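Local coordinates for protein tryptophan--tRNA ligase (Aeropyrum pernix, PDB 3A04) that catalyses the ATP-dependent attachment of L-tryptophan to tRNA(Trp), releasing AMP and diphosphate, as a class I aminoacyl-tRNA synthetase, at residues T146-R154 against W364-F372; G50-I61 against E239-K247. All coordinates share one frame; numbering follows the deposited sequence.

How the interactions relate
From the N terminus the chain first lays down residues 50-61, next 146-154, then 239-247 and last its C-terminal tail 364-372. Interaction 2 closes when 239-247 returns to pair with 50-61, and interaction 1 when the tail comes back to 146-154; the second loop opens before the first has shut, so the two cross rather than nest. Both reach the same mixed sheet, but at different places. Interaction 2 joins the antiparallel strand 52-56 to strand 242-246, whereas interaction 1 lies on strand 147-150, an outermost strand, at the far end of the strand order, and ties the end of the polypeptide to it. Their centres are about 28 Å apart.

Interaction 1: residues T146-R154 against W364-F372; sequences TEFYFQTNR and WKLVEPPRF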
loop_
_atom_site.group_PDB
_atom_site.type_symbol
_atom_site.label_atom_id
_atom_site.label_comp_id
_atom_site.label_asym_id
_atom_site.label_seq_id
_atom_site.Cartn_x
_atom_site.Cartn_y
_atom_site.Cartn_z
ATOM N N THR A 146 -2.726 7.072 -25.448
ATOM C CA THR A 146 -3.459 6.539 -24.317
ATOM C C THR A 146 -2.390 6.113 -23.317
ATOM O O THR A 146 -1.403 5.480 -23.684
ATOM C CB THR A 146 -4.335 5.309 -24.678
ATOM O OG1 THR A 146 -5.325 5.707 -25.670
ATOM C CG2 THR A 146 -5.121 4.738 -23.348
ATOM N N GLU A 147 -2.585 6.411 -22.032
ATOM C CA GLU A 147 -1.568 5.942 -21.043
ATOM C C GLU A 147 -2.110 4.750 -20.291
ATOM O O GLU A 147 -2.968 4.906 -19.396
ATOM C CB GLU A 147 -1.205 7.115 -20.141
ATOM C CG GLU A 147 -0.036 6.787 -19.103
ATOM C CD GLU A 147 0.729 8.043 -18.660
ATOM O OE1 GLU A 147 0.911 9.017 -19.486
ATOM O OE2 GLU A 147 1.140 8.066 -17.468
ATOM N N PHE A 148 -1.681 3.543 -20.645
ATOM C CA PHE A 148 -2.125 2.332 -19.932
ATOM C C PHE A 148 -1.083 2.060 -18.841
ATOM O O PHE A 148 0.110 2.231 -19.113
ATOM C CB PHE A 148 -2.078 1.111 -20.851
ATOM C CG PHE A 148 -3.040 1.213 -22.075
ATOM C CD1 PHE A 148 -4.365 0.811 -21.953
ATOM C CD2 PHE A 148 -2.592 1.708 -23.297
ATOM C CE1 PHE A 148 -5.274 0.879 -23.060
ATOM C CE2 PHE A 148 -3.498 1.761 -24.446
ATOM C CZ PHE A 148 -4.816 1.346 -24.291
ATOM N N TYR A 149 -1.519 1.489 -17.685
ATOM C CA TYR A 149 -0.567 1.109 -16.671
ATOM C C TYR A 149 -1.114 0.065 -15.792
ATOM O O TYR A 149 -2.382 -0.090 -15.701
ATOM C CB TYR A 149 -0.111 2.352 -15.860
ATOM C CG TYR A 149 -1.165 2.866 -14.907
ATOM C CD1 TYR A 149 -1.285 2.333 -13.598
ATOM C CD2 TYR A 149 -2.055 3.849 -15.347
ATOM C CE1 TYR A 149 -2.301 2.854 -12.680
ATOM C CE2 TYR A 149 -3.093 4.385 -14.487
ATOM C CZ TYR A 149 -3.165 3.853 -13.151
ATOM O OH TYR A 149 -4.158 4.269 -12.297
ATOM N N PHE A 150 -0.202 -0.601 -15.064
ATOM C CA PHE A 150 -0.563 -1.627 -14.082
ATOM C C PHE A 150 -0.421 -1.001 -12.686
ATOM O O PHE A 150 0.566 -0.281 -12.458
ATOM C CB PHE A 150 0.396 -2.819 -14.109
ATOM C CG PHE A 150 0.311 -3.629 -15.362
ATOM C CD1 PHE A 150 -0.616 -4.661 -15.478
ATOM C CD2 PHE A 150 1.147 -3.357 -16.447
ATOM C CE1 PHE A 150 -0.675 -5.463 -16.707
ATOM C CE2 PHE A 150 1.056 -4.157 -17.681
ATOM C CZ PHE A 150 0.178 -5.158 -17.772
ATOM N N GLN A 151 -1.412 -1.250 -11.837
ATOM C CA GLN A 151 -1.387 -0.829 -10.427
ATOM C C GLN A 151 -0.075 -1.298 -9.760
ATOM O O GLN A 151 0.419 -0.588 -8.899
ATOM C CB GLN A 151 -2.513 -1.443 -9.585
ATOM C CG GLN A 151 -3.920 -0.909 -9.971
ATOM C CD GLN A 151 -5.023 -1.618 -9.193
ATOM O OE1 GLN A 151 -4.918 -2.775 -8.818
ATOM N NE2 GLN A 151 -6.124 -0.907 -9.014
ATOM N N THR A 152 0.485 -2.414 -10.193
ATOM C CA THR A 152 1.623 -2.962 -9.493
ATOM C C THR A 152 2.901 -2.454 -10.167
ATOM O O THR A 152 4.003 -2.906 -9.812
ATOM C CB THR A 152 1.689 -4.516 -9.445
ATOM O OG1 THR A 152 1.777 -5.021 -10.780
ATOM C CG2 THR A 152 0.484 -5.163 -8.674
ATOM N N ASN A 153 2.781 -1.569 -11.122
ATOM C CA ASN A 153 4.027 -1.101 -11.767
ATOM C C ASN A 153 3.996 0.372 -12.077
ATOM O O ASN A 153 4.372 0.818 -13.171
ATOM C CB ASN A 153 4.365 -1.952 -13.039
ATOM C CG ASN A 153 5.840 -1.865 -13.420
ATOM O OD1 ASN A 153 6.671 -1.617 -12.553
ATOM N ND2 ASN A 153 6.174 -2.035 -14.706
ATOM N N ARG A 154 3.422 1.170 -11.190
ATOM C CA ARG A 154 3.113 2.574 -11.577
ATOM C C ARG A 154 4.104 3.611 -10.941
ATOM O O ARG A 154 4.285 4.713 -11.450
ATOM C CB ARG A 154 1.677 2.912 -11.180
ATOM C CG ARG A 154 1.146 4.310 -11.608
ATOM C CD ARG A 154 1.424 4.540 -13.131
ATOM N NE ARG A 154 0.545 5.599 -13.645
ATOM C CZ ARG A 154 0.714 6.189 -14.793
ATOM N NH1 ARG A 154 1.749 5.838 -15.589
ATOM N NH2 ARG A 154 -0.119 7.131 -15.116
ATOM N N TRP A 364 1.487 -5.446 -26.421
ATOM C CA TRP A 364 2.651 -5.818 -25.609
ATOM C C TRP A 364 3.732 -4.751 -25.605
ATOM O O TRP A 364 4.541 -4.740 -24.709
ATOM C CB TRP A 364 3.267 -7.174 -25.975
ATOM C CG TRP A 364 2.457 -8.347 -25.527
ATOM C CD1 TRP A 364 1.643 -9.091 -26.314
ATOM C CD2 TRP A 364 2.366 -8.916 -24.194
ATOM N NE1 TRP A 364 1.060 -10.093 -25.582
ATOM C CE2 TRP A 364 1.504 -10.024 -24.285
ATOM C CE3 TRP A 364 2.970 -8.618 -22.945
ATOM C CZ2 TRP A 364 1.163 -10.818 -23.181
ATOM C CZ3 TRP A 364 2.615 -9.422 -21.820
ATOM C CH2 TRP A 364 1.732 -10.497 -21.957
ATOM N N LYS A 365 3.705 -3.827 -26.570
ATOM C CA LYS A 365 4.638 -2.704 -26.588
ATOM C C LYS A 365 4.135 -1.427 -25.913
ATOM O O LYS A 365 4.875 -0.473 -25.758
ATOM C CB LYS A 365 5.000 -2.407 -28.038
ATOM C CG LYS A 365 5.461 -3.627 -28.810
ATOM C CD LYS A 365 6.148 -3.183 -30.133
ATOM C CE LYS A 365 6.213 -4.322 -31.176
ATOM N NZ LYS A 365 5.807 -3.887 -32.564
ATOM N N LEU A 366 2.878 -1.381 -25.494
ATOM C CA LEU A 366 2.333 -0.167 -24.872
ATOM C C LEU A 366 2.469 -0.150 -23.332
ATOM O O LEU A 366 2.104 0.851 -22.657
ATOM C CB LEU A 366 0.859 0.007 -25.232
ATOM C CG LEU A 366 0.520 -0.136 -26.716
ATOM C CD1 LEU A 366 -0.998 0.077 -26.847
ATOM C CD2 LEU A 366 1.303 0.885 -27.535
ATOM N N VAL A 367 2.980 -1.237 -22.777
ATOM C CA VAL A 367 3.103 -1.353 -21.324
ATOM C C VAL A 367 4.384 -2.048 -20.915
ATOM O O VAL A 367 4.963 -2.768 -21.707
ATOM C CB VAL A 367 1.933 -2.102 -20.710
ATOM C CG1 VAL A 367 0.666 -1.251 -20.814
ATOM C CG2 VAL A 367 1.747 -3.465 -21.357
ATOM N N GLU A 368 4.827 -1.797 -19.686
ATOM C CA GLU A 368 5.923 -2.562 -19.108
ATOM C C GLU A 368 5.286 -3.498 -18.107
ATOM O O GLU A 368 4.772 -3.065 -17.056
ATOM C CB GLU A 368 6.964 -1.656 -18.407
ATOM C CG GLU A 368 8.208 -2.473 -17.915
ATOM C CD GLU A 368 9.197 -1.624 -17.011
ATOM O OE1 GLU A 368 9.957 -0.791 -17.565
ATOM O OE2 GLU A 368 9.201 -1.826 -15.757
ATOM N N PRO A 369 5.287 -4.765 -18.415
ATOM C CA PRO A 369 4.676 -5.644 -17.424
ATOM C C PRO A 369 5.537 -5.691 -16.128
ATOM O O PRO A 369 6.736 -5.539 -16.191
ATOM C CB PRO A 369 4.692 -7.012 -18.098
ATOM C CG PRO A 369 5.042 -6.727 -19.566
ATOM C CD PRO A 369 5.703 -5.444 -19.655
ATOM N N PRO A 370 4.909 -5.926 -14.966
ATOM C CA PRO A 370 5.683 -5.950 -13.760
ATOM C C PRO A 370 6.574 -7.209 -13.805
ATOM O O PRO A 370 6.172 -8.258 -14.360
ATOM C CB PRO A 370 4.610 -6.122 -12.681
ATOM C CG PRO A 370 3.404 -6.711 -13.440
ATOM C CD PRO A 370 3.455 -5.945 -14.697
ATOM N N ARG A 371 7.757 -7.132 -13.201
ATOM C CA ARG A 371 8.697 -8.283 -13.122
ATOM C C ARG A 371 8.201 -9.530 -12.333
ATOM O O ARG A 371 8.645 -10.670 -12.666
ATOM C CB ARG A 371 10.095 -7.766 -12.614
ATOM C CG ARG A 371 11.141 -8.874 -12.459
ATOM C CD ARG A 371 12.595 -8.409 -11.984
ATOM N NE ARG A 371 12.711 -8.297 -10.522
ATOM C CZ ARG A 371 12.681 -9.303 -9.640
ATOM N NH1 ARG A 371 12.487 -10.578 -10.030
ATOM N NH2 ARG A 371 12.850 -9.035 -8.345
ATOM N N PHE A 372 7.358 -9.379 -11.277
ATOM C CA PHE A 372 6.794 -10.495 -10.533
ATOM C C PHE A 372 5.349 -10.072 -10.089
ATOM O O PHE A 372 5.116 -8.827 -10.332
ATOM C CB PHE A 372 7.665 -10.882 -9.311
ATOM C CG PHE A 372 7.856 -9.742 -8.277
ATOM C CD1 PHE A 372 6.925 -9.551 -7.256
ATOM C CD2 PHE A 372 8.982 -8.902 -8.338
ATOM C CE1 PHE A 372 7.124 -8.551 -6.264
ATOM C CE2 PHE A 372 9.190 -7.853 -7.384
ATOM C CZ PHE A 372 8.245 -7.698 -6.343
HETATM O O HOH W 1 0.698 3.276 -22.316
HETATM O O HOH W 2 9.214 -0.898 -12.562
#
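N153 sends its CG anti to the backbone N (chi1 -159°), which carries the amide over to E368, and F150 sets its CG anti to the carbonyl carbon (chi1 -68°), which turns the ring toward V367 and P370. The setting is the Rossmann-fold core of a class I synthetase: strand 147-150 is the outermost of its parallel strands, and the C-terminal tail leaving helix 334-364 runs past it without becoming another strand. A side chain supplies the direct hydrogen bonds between the two. N153 ND2 donates to E368 O at 2.9 Å and also, almost straight at 176°, to E368 OE2. Both acceptors lie close to the amide plane, though each is approached from above its own carbonyl or carboxylate plane; asparagine suits the place because its one nitrogen carries two hydrogens.

Next to this grip the contact is apolar. P370 CD sits over one face of the F150 ring, 4.0 Å from its centroid, a CH-pi contact that a proline ring makes well. V367 CB lies 3.8 Å from F150 CE2, and V367 CG1 touches F148 CB at 3.6 Å, so one branched side chain serves two phenylalanines. The F148 ring, packed also on I133 and I137 of helix 121-139, has L366 alongside, with F148 CE2 and L366 CD1 3.9 Å apart. T152 OG1 touches P370 CG, but its polar partners are D110 and R121.

Close by, R160 of the second subunit packs on N153 and P370, and R371 forms a salt bridge with E203 of that subunit, placing the tail at the dimer interface. A water bridges the backbones where the tail begins: it accepts from F148 N at 2.9 Å and lies 2.8 Å from L366 O.

Interaction 2: residues G50-I61 against E239-K247; sequences GIIFGHRDFDKI and ERPASTYHK
A classic beta bulge interrupts the antiparallel pairing by which strand 52-56 is added to strand 242-246, at the end of the parallel core of the class I synthetase fold. F53 and G54 both face Y245: F53 N donates to Y245 O at 2.9 Å, while the bond from G54 N to that same oxygen is weak. Regular pairing resumes beyond, with R56 and S243 exchanging two backbone hydrogen bonds.

F53 holds its CG between the backbone N and the carbonyl carbon (chi1 65°), folding the ring back across strand 242-246. Y245 CB then lies over one face, 4.1 Å from the ring centroid, K247 CG comes within 3.5 Å of F53 CD2, and Y17 meets the ring edge-to-face. Were F53 replaced by an alanine, Y245 CB and the aliphatic part of K247 would probably lose this cover, opening a gap beside the bulge and letting the lysine chain move more freely.

Glycine suits G54's place, because a side chain there would press on Y245 CB. The edge of the Y245 ring runs along the G54-R56 backbone, bringing its hydroxyl over one face of the R56 guanidinium, with the two planes 81° apart. No hydrogen bond joins Y245 OH and R56 NH2; D219 instead bonds the phenol and forms a salt bridge with the arginine. On the other side of the sheet, T244 CG2 lies over the F58 ring, a CH-pi contact of 4.1 Å to the centroid.

Past the strand ends, D57, whose OD2 also pairs with R226, shares a water with K60 and R240: it accepts from K60 NZ at 2.9 Å and donates to D57 OD2 and R240 O. Small A242 lets helix 58-66 close in tightly, with I61 CG1 3.5 Å from A242 CB.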
loop_
_atom_site.group_PDB
_atom_site.type_symbol
_atom_site.label_atom_id
_atom_site.label_comp_id
_atom_site.label_asym_id
_atom_site.label_seq_id
_atom_site.Cartn_x
_atom_site.Cartn_y
_atom_site.Cartn_z
ATOM N N GLY A 50 -29.454 10.034 -23.586
ATOM C CA GLY A 50 -29.668 10.036 -22.149
ATOM C C GLY A 50 -29.158 8.771 -21.498
ATOM O O GLY A 50 -29.506 8.483 -20.376
ATOM N N ILE A 51 -28.287 8.013 -22.192
ATOM C CA ILE A 51 -27.656 6.850 -21.519
ATOM C C ILE A 51 -26.598 7.417 -20.540
ATOM O O ILE A 51 -26.428 6.933 -19.434
ATOM C CB ILE A 51 -26.971 5.923 -22.564
ATOM C CG1 ILE A 51 -28.113 5.224 -23.356
ATOM C CG2 ILE A 51 -25.982 4.873 -21.848
ATOM C CD1 ILE A 51 -27.681 4.560 -24.703
ATOM N N ILE A 52 -25.892 8.424 -20.978
ATOM C CA ILE A 52 -25.130 9.260 -20.027
ATOM C C ILE A 52 -26.087 10.288 -19.439
ATOM O O ILE A 52 -26.408 11.270 -20.073
ATOM C CB ILE A 52 -23.984 9.896 -20.742
ATOM C CG1 ILE A 52 -23.022 8.755 -21.225
ATOM C CG2 ILE A 52 -23.148 10.776 -19.762
ATOM C CD1 ILE A 52 -21.965 9.366 -22.061
ATOM N N PHE A 53 -26.579 10.025 -18.244
ATOM C CA PHE A 53 -27.730 10.804 -17.733
ATOM C C PHE A 53 -27.350 11.856 -16.639
ATOM O O PHE A 53 -28.159 12.760 -16.307
ATOM C CB PHE A 53 -28.747 9.871 -17.136
ATOM C CG PHE A 53 -28.274 9.138 -15.926
ATOM C CD1 PHE A 53 -28.397 9.705 -14.636
ATOM C CD2 PHE A 53 -27.722 7.864 -16.052
ATOM C CE1 PHE A 53 -27.975 8.981 -13.508
ATOM C CE2 PHE A 53 -27.322 7.157 -14.970
ATOM C CZ PHE A 53 -27.443 7.702 -13.670
ATOM N N GLY A 54 -26.122 11.729 -16.088
ATOM C CA GLY A 54 -25.751 12.511 -14.908
ATOM C C GLY A 54 -24.317 12.990 -14.977
ATOM O O GLY A 54 -23.491 12.455 -15.785
ATOM N N HIS A 55 -23.993 13.995 -14.134
ATOM C CA HIS A 55 -22.570 14.388 -13.983
ATOM C C HIS A 55 -22.401 14.984 -12.577
ATOM O O HIS A 55 -23.394 15.395 -11.939
ATOM C CB HIS A 55 -22.118 15.429 -15.016
ATOM C CG HIS A 55 -22.449 16.835 -14.604
ATOM N ND1 HIS A 55 -21.527 17.677 -14.018
ATOM C CD2 HIS A 55 -23.620 17.538 -14.670
ATOM C CE1 HIS A 55 -22.111 18.838 -13.734
ATOM N NE2 HIS A 55 -23.383 18.774 -14.108
ATOM N N ARG A 56 -21.164 14.989 -12.099
ATOM C CA ARG A 56 -20.838 15.816 -10.923
ATOM C C ARG A 56 -19.542 16.529 -11.247
ATOM O O ARG A 56 -18.531 15.875 -11.554
ATOM C CB ARG A 56 -20.749 14.970 -9.664
ATOM C CG ARG A 56 -20.413 15.858 -8.377
ATOM C CD ARG A 56 -20.541 15.009 -7.146
ATOM N NE ARG A 56 -19.647 13.823 -7.179
ATOM C CZ ARG A 56 -19.991 12.624 -6.733
ATOM N NH1 ARG A 56 -21.172 12.428 -6.147
ATOM N NH2 ARG A 56 -19.134 11.591 -6.835
ATOM N N ASP A 57 -19.573 17.875 -11.283
ATOM C CA ASP A 57 -18.381 18.711 -11.509
ATOM C C ASP A 57 -17.787 18.642 -12.915
ATOM O O ASP A 57 -16.699 19.179 -13.158
ATOM C CB ASP A 57 -17.287 18.371 -10.433
ATOM C CG ASP A 57 -17.650 18.901 -8.989
ATOM O OD1 ASP A 57 -18.638 19.695 -8.881
ATOM O OD2 ASP A 57 -16.933 18.537 -8.021
ATOM N N PHE A 58 -18.446 17.956 -13.873
ATOM C CA PHE A 58 -17.912 17.950 -15.283
ATOM C C PHE A 58 -17.895 19.358 -15.916
ATOM O O PHE A 58 -17.106 19.695 -16.839
ATOM C CB PHE A 58 -18.757 16.940 -16.134
ATOM C CG PHE A 58 -18.163 16.593 -17.498
ATOM C CD1 PHE A 58 -16.813 16.314 -17.620
ATOM C CD2 PHE A 58 -18.984 16.574 -18.655
ATOM C CE1 PHE A 58 -16.232 15.976 -18.913
ATOM C CE2 PHE A 58 -18.462 16.283 -19.922
ATOM C CZ PHE A 58 -17.093 15.979 -20.070
ATOM N N ASP A 59 -18.794 20.219 -15.451
ATOM C CA ASP A 59 -18.684 21.675 -15.773
ATOM C C ASP A 59 -17.319 22.315 -15.494
ATOM O O ASP A 59 -16.740 23.004 -16.364
ATOM C CB ASP A 59 -19.798 22.470 -15.080
ATOM C CG ASP A 59 -19.810 22.305 -13.565
ATOM O OD1 ASP A 59 -19.363 21.287 -13.034
ATOM O OD2 ASP A 59 -20.344 23.212 -12.886
ATOM N N LYS A 60 -16.770 22.033 -14.314
ATOM C CA LYS A 60 -15.415 22.539 -13.970
ATOM C C LYS A 60 -14.403 22.008 -14.963
ATOM O O LYS A 60 -13.476 22.723 -15.368
ATOM C CB LYS A 60 -15.038 22.088 -12.530
ATOM C CG LYS A 60 -15.936 22.738 -11.434
ATOM C CD LYS A 60 -15.705 22.162 -10.041
ATOM C CE LYS A 60 -14.335 22.494 -9.415
ATOM N NZ LYS A 60 -14.097 21.782 -8.047
ATOM N N ILE A 61 -14.584 20.731 -15.399
ATOM C CA ILE A 61 -13.608 20.176 -16.367
ATOM C C ILE A 61 -13.650 20.947 -17.670
ATOM O O ILE A 61 -12.616 21.268 -18.242
ATOM C CB ILE A 61 -13.948 18.681 -16.712
ATOM C CG1 ILE A 61 -14.102 17.868 -15.438
ATOM C CG2 ILE A 61 -12.857 18.111 -17.671
ATOM C CD1 ILE A 61 -12.705 17.827 -14.621
ATOM N N GLU A 239 -7.441 18.162 -6.540
ATOM C CA GLU A 239 -8.797 18.551 -6.843
ATOM C C GLU A 239 -9.743 17.323 -6.743
ATOM O O GLU A 239 -9.379 16.126 -7.076
ATOM C CB GLU A 239 -8.847 19.255 -8.235
ATOM C CG GLU A 239 -10.369 19.493 -8.753
ATOM C CD GLU A 239 -10.566 20.487 -9.942
ATOM O OE1 GLU A 239 -10.234 21.672 -9.683
ATOM O OE2 GLU A 239 -11.088 20.114 -11.105
ATOM N N ARG A 240 -10.976 17.603 -6.317
ATOM C CA ARG A 240 -12.015 16.585 -6.276
ATOM C C ARG A 240 -12.319 16.102 -7.734
ATOM O O ARG A 240 -12.472 16.921 -8.635
ATOM C CB ARG A 240 -13.290 17.186 -5.652
ATOM C CG ARG A 240 -13.129 17.355 -4.120
ATOM C CD ARG A 240 -14.472 17.881 -3.462
ATOM N NE ARG A 240 -14.794 19.216 -3.944
ATOM C CZ ARG A 240 -14.256 20.371 -3.520
ATOM N NH1 ARG A 240 -13.364 20.399 -2.510
ATOM N NH2 ARG A 240 -14.654 21.529 -4.094
ATOM N N PRO A 241 -12.304 14.781 -7.978
ATOM C CA PRO A 241 -12.558 14.374 -9.387
ATOM C C PRO A 241 -14.009 14.547 -9.804
ATOM O O PRO A 241 -14.914 14.316 -9.013
ATOM C CB PRO A 241 -12.218 12.869 -9.390
ATOM C CG PRO A 241 -12.366 12.459 -7.839
ATOM C CD PRO A 241 -11.754 13.697 -7.163
ATOM N N ALA A 242 -14.197 14.924 -11.051
ATOM C CA ALA A 242 -15.522 14.980 -11.705
ATOM C C ALA A 242 -15.937 13.583 -12.189
ATOM O O ALA A 242 -15.123 12.681 -12.194
ATOM C CB ALA A 242 -15.484 15.980 -12.876
ATOM N N SER A 243 -17.215 13.414 -12.526
ATOM C CA SER A 243 -17.735 12.168 -12.959
ATOM C C SER A 243 -18.871 12.350 -13.958
ATOM O O SER A 243 -19.561 13.408 -13.982
ATOM C CB SER A 243 -18.194 11.337 -11.749
ATOM O OG SER A 243 -18.944 12.112 -10.812
ATOM N N THR A 244 -19.083 11.345 -14.807
ATOM C CA THR A 244 -20.297 11.313 -15.662
ATOM C C THR A 244 -20.905 9.991 -15.299
ATOM O O THR A 244 -20.157 9.102 -14.836
ATOM C CB THR A 244 -20.051 11.385 -17.169
ATOM O OG1 THR A 244 -19.128 10.346 -17.560
ATOM C CG2 THR A 244 -19.418 12.758 -17.602
ATOM N N TYR A 245 -22.228 9.851 -15.475
ATOM C CA TYR A 245 -22.974 8.689 -14.948
ATOM C C TYR A 245 -23.763 8.062 -16.061
ATOM O O TYR A 245 -24.468 8.781 -16.781
ATOM C CB TYR A 245 -23.942 9.011 -13.770
ATOM C CG TYR A 245 -23.184 9.455 -12.588
ATOM C CD1 TYR A 245 -22.850 10.800 -12.446
ATOM C CD2 TYR A 245 -22.756 8.534 -11.623
ATOM C CE1 TYR A 245 -22.079 11.262 -11.364
ATOM C CE2 TYR A 245 -21.988 8.997 -10.514
ATOM C CZ TYR A 245 -21.702 10.354 -10.396
ATOM O OH TYR A 245 -20.909 10.827 -9.363
ATOM N N HIS A 246 -23.558 6.754 -16.256
ATOM C CA HIS A 246 -24.264 6.081 -17.331
ATOM C C HIS A 246 -25.230 5.038 -16.744
ATOM O O HIS A 246 -24.980 4.491 -15.683
ATOM C CB HIS A 246 -23.282 5.478 -18.365
ATOM C CG HIS A 246 -22.241 4.569 -17.768
ATOM N ND1 HIS A 246 -20.896 4.786 -17.923
ATOM C CD2 HIS A 246 -22.351 3.453 -17.015
ATOM C CE1 HIS A 246 -20.215 3.856 -17.282
ATOM N NE2 HIS A 246 -21.073 3.018 -16.737
ATOM N N LYS A 247 -26.341 4.754 -17.434
ATOM C CA LYS A 247 -27.202 3.628 -17.027
ATOM C C LYS A 247 -26.537 2.370 -17.504
ATOM O O LYS A 247 -26.047 2.340 -18.602
ATOM C CB LYS A 247 -28.564 3.716 -17.722
ATOM C CG LYS A 247 -29.202 5.128 -17.591
ATOM C CD LYS A 247 -30.205 5.389 -18.721
ATOM C CE LYS A 247 -31.614 5.143 -18.216
ATOM N NZ LYS A 247 -32.530 5.795 -19.191
HETATM O O HOH W 3 -17.451 13.266 -8.903
HETATM O O HOH W 4 -14.192 18.991 -8.665
HETATM O O HOH W 5 -15.638 20.062 -6.635
#